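Local coordinates for ABC-type transport system, sugar-family extracellular solute-binding protein (Peptoclostridium difficile 630, PDB 6HNI) that binds tyrosine as the substrate-binding lipoprotein of an ABC transport system, probably for its uptake, and has adhesive properties, at residues D60-N65 and S78-D83. The protein carries 1 engineered substitution. Numbering follows the deposited sequence.
Sequences DIDFQN and SKFASD. With EDO (1,2-ethanediol), chain E.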
loop_
_atom_site.group_PDB
_atom_site.type_symbol
_atom_site.label_atom_id
_atom_site.label_comp_id
_atom_site.label_asym_id
_atom_site.label_seq_id
_atom_site.Cartn_x
_atom_site.Cartn_y
_atom_site.Cartn_z
ATOM N N ASP A 60 11.011 8.994 21.939
ATOM C CA ASP A 60 11.101 7.557 22.109
ATOM C C ASP A 60 10.152 6.921 21.100
ATOM O O ASP A 60 8.986 7.219 21.102
ATOM C CB ASP A 60 10.649 7.138 23.491
ATOM C CG ASP A 60 10.624 5.631 23.627
ATOM O OD1 ASP A 60 11.712 5.084 23.867
ATOM O OD2 ASP A 60 9.541 4.992 23.437
ATOM N N ILE A 61 10.722 6.102 20.236
ATOM C CA ILE A 61 9.921 5.388 19.221
ATOM C C ILE A 61 9.731 3.926 19.674
ATOM O O ILE A 61 10.712 3.207 19.851
ATOM C CB ILE A 61 10.596 5.477 17.847
ATOM C CG1 ILE A 61 10.763 6.935 17.376
ATOM C CG2 ILE A 61 9.791 4.719 16.825
ATOM C CD1 ILE A 61 11.511 7.078 16.055
ATOM N N ASP A 62 8.462 3.503 19.822
ATOM C CA ASP A 62 8.081 2.123 20.173
ATOM C C ASP A 62 7.467 1.534 18.885
ATOM O O ASP A 62 6.291 1.785 18.542
ATOM C CB ASP A 62 7.048 2.215 21.298
ATOM C CG ASP A 62 6.534 0.884 21.798
ATOM O OD1 ASP A 62 6.924 -0.174 21.254
ATOM O OD2 ASP A 62 5.719 0.926 22.777
ATOM N N PHE A 63 8.293 0.791 18.153
ATOM C CA PHE A 63 7.864 0.137 16.909
ATOM C C PHE A 63 7.264 -1.245 17.189
ATOM O O PHE A 63 7.879 -2.084 17.889
ATOM C CB PHE A 63 9.054 -0.021 15.970
ATOM C CG PHE A 63 8.717 -0.805 14.725
ATOM C CD1 PHE A 63 7.978 -0.206 13.706
ATOM C CD2 PHE A 63 9.086 -2.113 14.587
ATOM C CE1 PHE A 63 7.594 -0.895 12.571
ATOM C CE2 PHE A 63 8.701 -2.860 13.444
ATOM C CZ PHE A 63 7.973 -2.229 12.434
ATOM N N GLN A 64 6.094 -1.474 16.605
ATOM C CA GLN A 64 5.357 -2.748 16.765
ATOM C C GLN A 64 4.834 -3.226 15.423
ATOM O O GLN A 64 4.140 -2.505 14.705
ATOM C CB GLN A 64 4.185 -2.607 17.732
ATOM C CG GLN A 64 4.563 -2.188 19.146
ATOM C CD GLN A 64 5.231 -3.282 19.939
ATOM O OE1 GLN A 64 4.904 -4.451 19.762
ATOM N NE2 GLN A 64 6.096 -2.922 20.907
ATOM N N ASN A 65 5.206 -4.457 15.091
ATOM C CA ASN A 65 4.803 -5.141 13.852
ATOM C C ASN A 65 3.786 -6.224 14.239
ATOM O O ASN A 65 4.046 -7.051 15.101
ATOM C CB ASN A 65 6.042 -5.716 13.217
ATOM C CG ASN A 65 5.795 -6.432 11.882
ATOM O OD1 ASN A 65 4.671 -6.676 11.458
ATOM N ND2 ASN A 65 6.878 -6.793 11.223
ATOM N N SER A 78 -4.403 -0.962 21.370
ATOM C CA SER A 78 -4.864 -0.926 22.739
ATOM C C SER A 78 -3.732 -0.541 23.725
ATOM O O SER A 78 -3.945 0.284 24.616
ATOM C CB SER A 78 -5.431 -2.299 23.152
ATOM O OG SER A 78 -5.805 -2.321 24.516
ATOM N N LYS A 79 -2.577 -1.176 23.562
ATOM C CA LYS A 79 -1.454 -0.933 24.452
ATOM C C LYS A 79 -0.901 0.482 24.205
ATOM O O LYS A 79 -0.540 1.176 25.172
ATOM C CB LYS A 79 -0.382 -1.997 24.226
ATOM C CG LYS A 79 0.838 -1.889 25.122
ATOM C CD LYS A 79 0.440 -1.934 26.580
ATOM C CE LYS A 79 1.591 -2.314 27.528
ATOM N NZ LYS A 79 2.812 -1.493 27.313
ATOM N N PHE A 80 -0.813 0.955 22.983
ATOM C CA PHE A 80 -0.420 2.346 22.740
ATOM C C PHE A 80 -1.367 3.309 23.396
ATOM O O PHE A 80 -0.887 4.360 23.985
ATOM C CB PHE A 80 -0.377 2.684 21.249
ATOM C CG PHE A 80 0.768 2.120 20.471
ATOM C CD1 PHE A 80 1.888 1.545 21.055
ATOM C CD2 PHE A 80 0.760 2.240 19.086
ATOM C CE1 PHE A 80 2.950 1.089 20.301
ATOM C CE2 PHE A 80 1.815 1.773 18.328
ATOM C CZ PHE A 80 2.895 1.166 18.901
ATOM N N ALA A 81 -2.660 3.086 23.408
ATOM C CA ALA A 81 -3.630 3.950 24.032
ATOM C C ALA A 81 -3.458 3.920 25.559
ATOM O O ALA A 81 -3.391 4.988 26.224
ATOM C CB ALA A 81 -5.050 3.605 23.610
ATOM N N SER A 82 -3.324 2.746 26.144
ATOM C CA SER A 82 -3.160 2.663 27.605
ATOM C C SER A 82 -1.756 3.160 28.070
ATOM O O SER A 82 -1.588 3.641 29.208
ATOM C CB SER A 82 -3.531 1.264 28.096
ATOM O OG SER A 82 -2.665 0.292 27.576
ATOM N N ASP A 83 -0.762 3.084 27.193
ATOM C CA ASP A 83 0.558 3.676 27.410
ATOM C C ASP A 83 0.504 5.199 27.372
ATOM O O ASP A 83 1.462 5.844 27.785
ATOM C CB ASP A 83 1.579 3.328 26.306
ATOM C CG ASP A 83 2.138 1.909 26.377
ATOM O OD1 ASP A 83 1.946 1.208 27.415
ATOM O OD2 ASP A 83 2.810 1.499 25.348
HETATM C C1 EDO E . 6.755 -10.403 8.794
HETATM O O1 EDO E . 6.468 -9.012 9.136
HETATM C C2 EDO E . 5.523 -11.318 8.828
HETATM O O2 EDO E . 5.616 -12.391 9.766
HETATM O O HOH W 1 3.545 -0.458 23.423
#
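Asp-62 OD2 is gripped by a water at 2.7 Å and by a salt bridge from Lys-85. The same water donates to Asp-83 OD2 at 2.8 Å and so links the two carboxylates, whose OD2 atoms lie 3.9 Å apart. The water, Lys-85 on Asp-62 and Lys-79 on Asp-83 probably ease the repulsion between these like charges. The contact belongs to a beta-alpha-beta crossover of a periplasmic-binding-protein fold. Strand 59-65 is an outermost strand of a parallel sheet, and helix 70-82 packs over it on the way to strand 87-91. Phe-80 reaches from the helix to the strand with the end of its ring. Its CG is anti to the carbonyl carbon (chi1 -74°), which carries the ring end to the strand. There CZ lies 3.5 Å from the backbone O of Asp-62. The CG of Gln-64 meets the same end of the ring, 3.8 Å from Phe-80 CZ. The Asp-62 carboxylate is steeply tilted to the ring, with planes 71° apart. Phe-80 also touches Thr-29 of the neighbouring strand 24-30. Lys-79 NZ forms a salt bridge with Asp-83 OD1, four residues further along the chain, at 2.8 Å. Asp-62 is held in turn by Gln-64, whose chain bends at chi2 (-73°). Gln-64 NE2 donates almost straight to the syn lone pair of Asp-62 OD1, at 2.9 Å and within the amide plane.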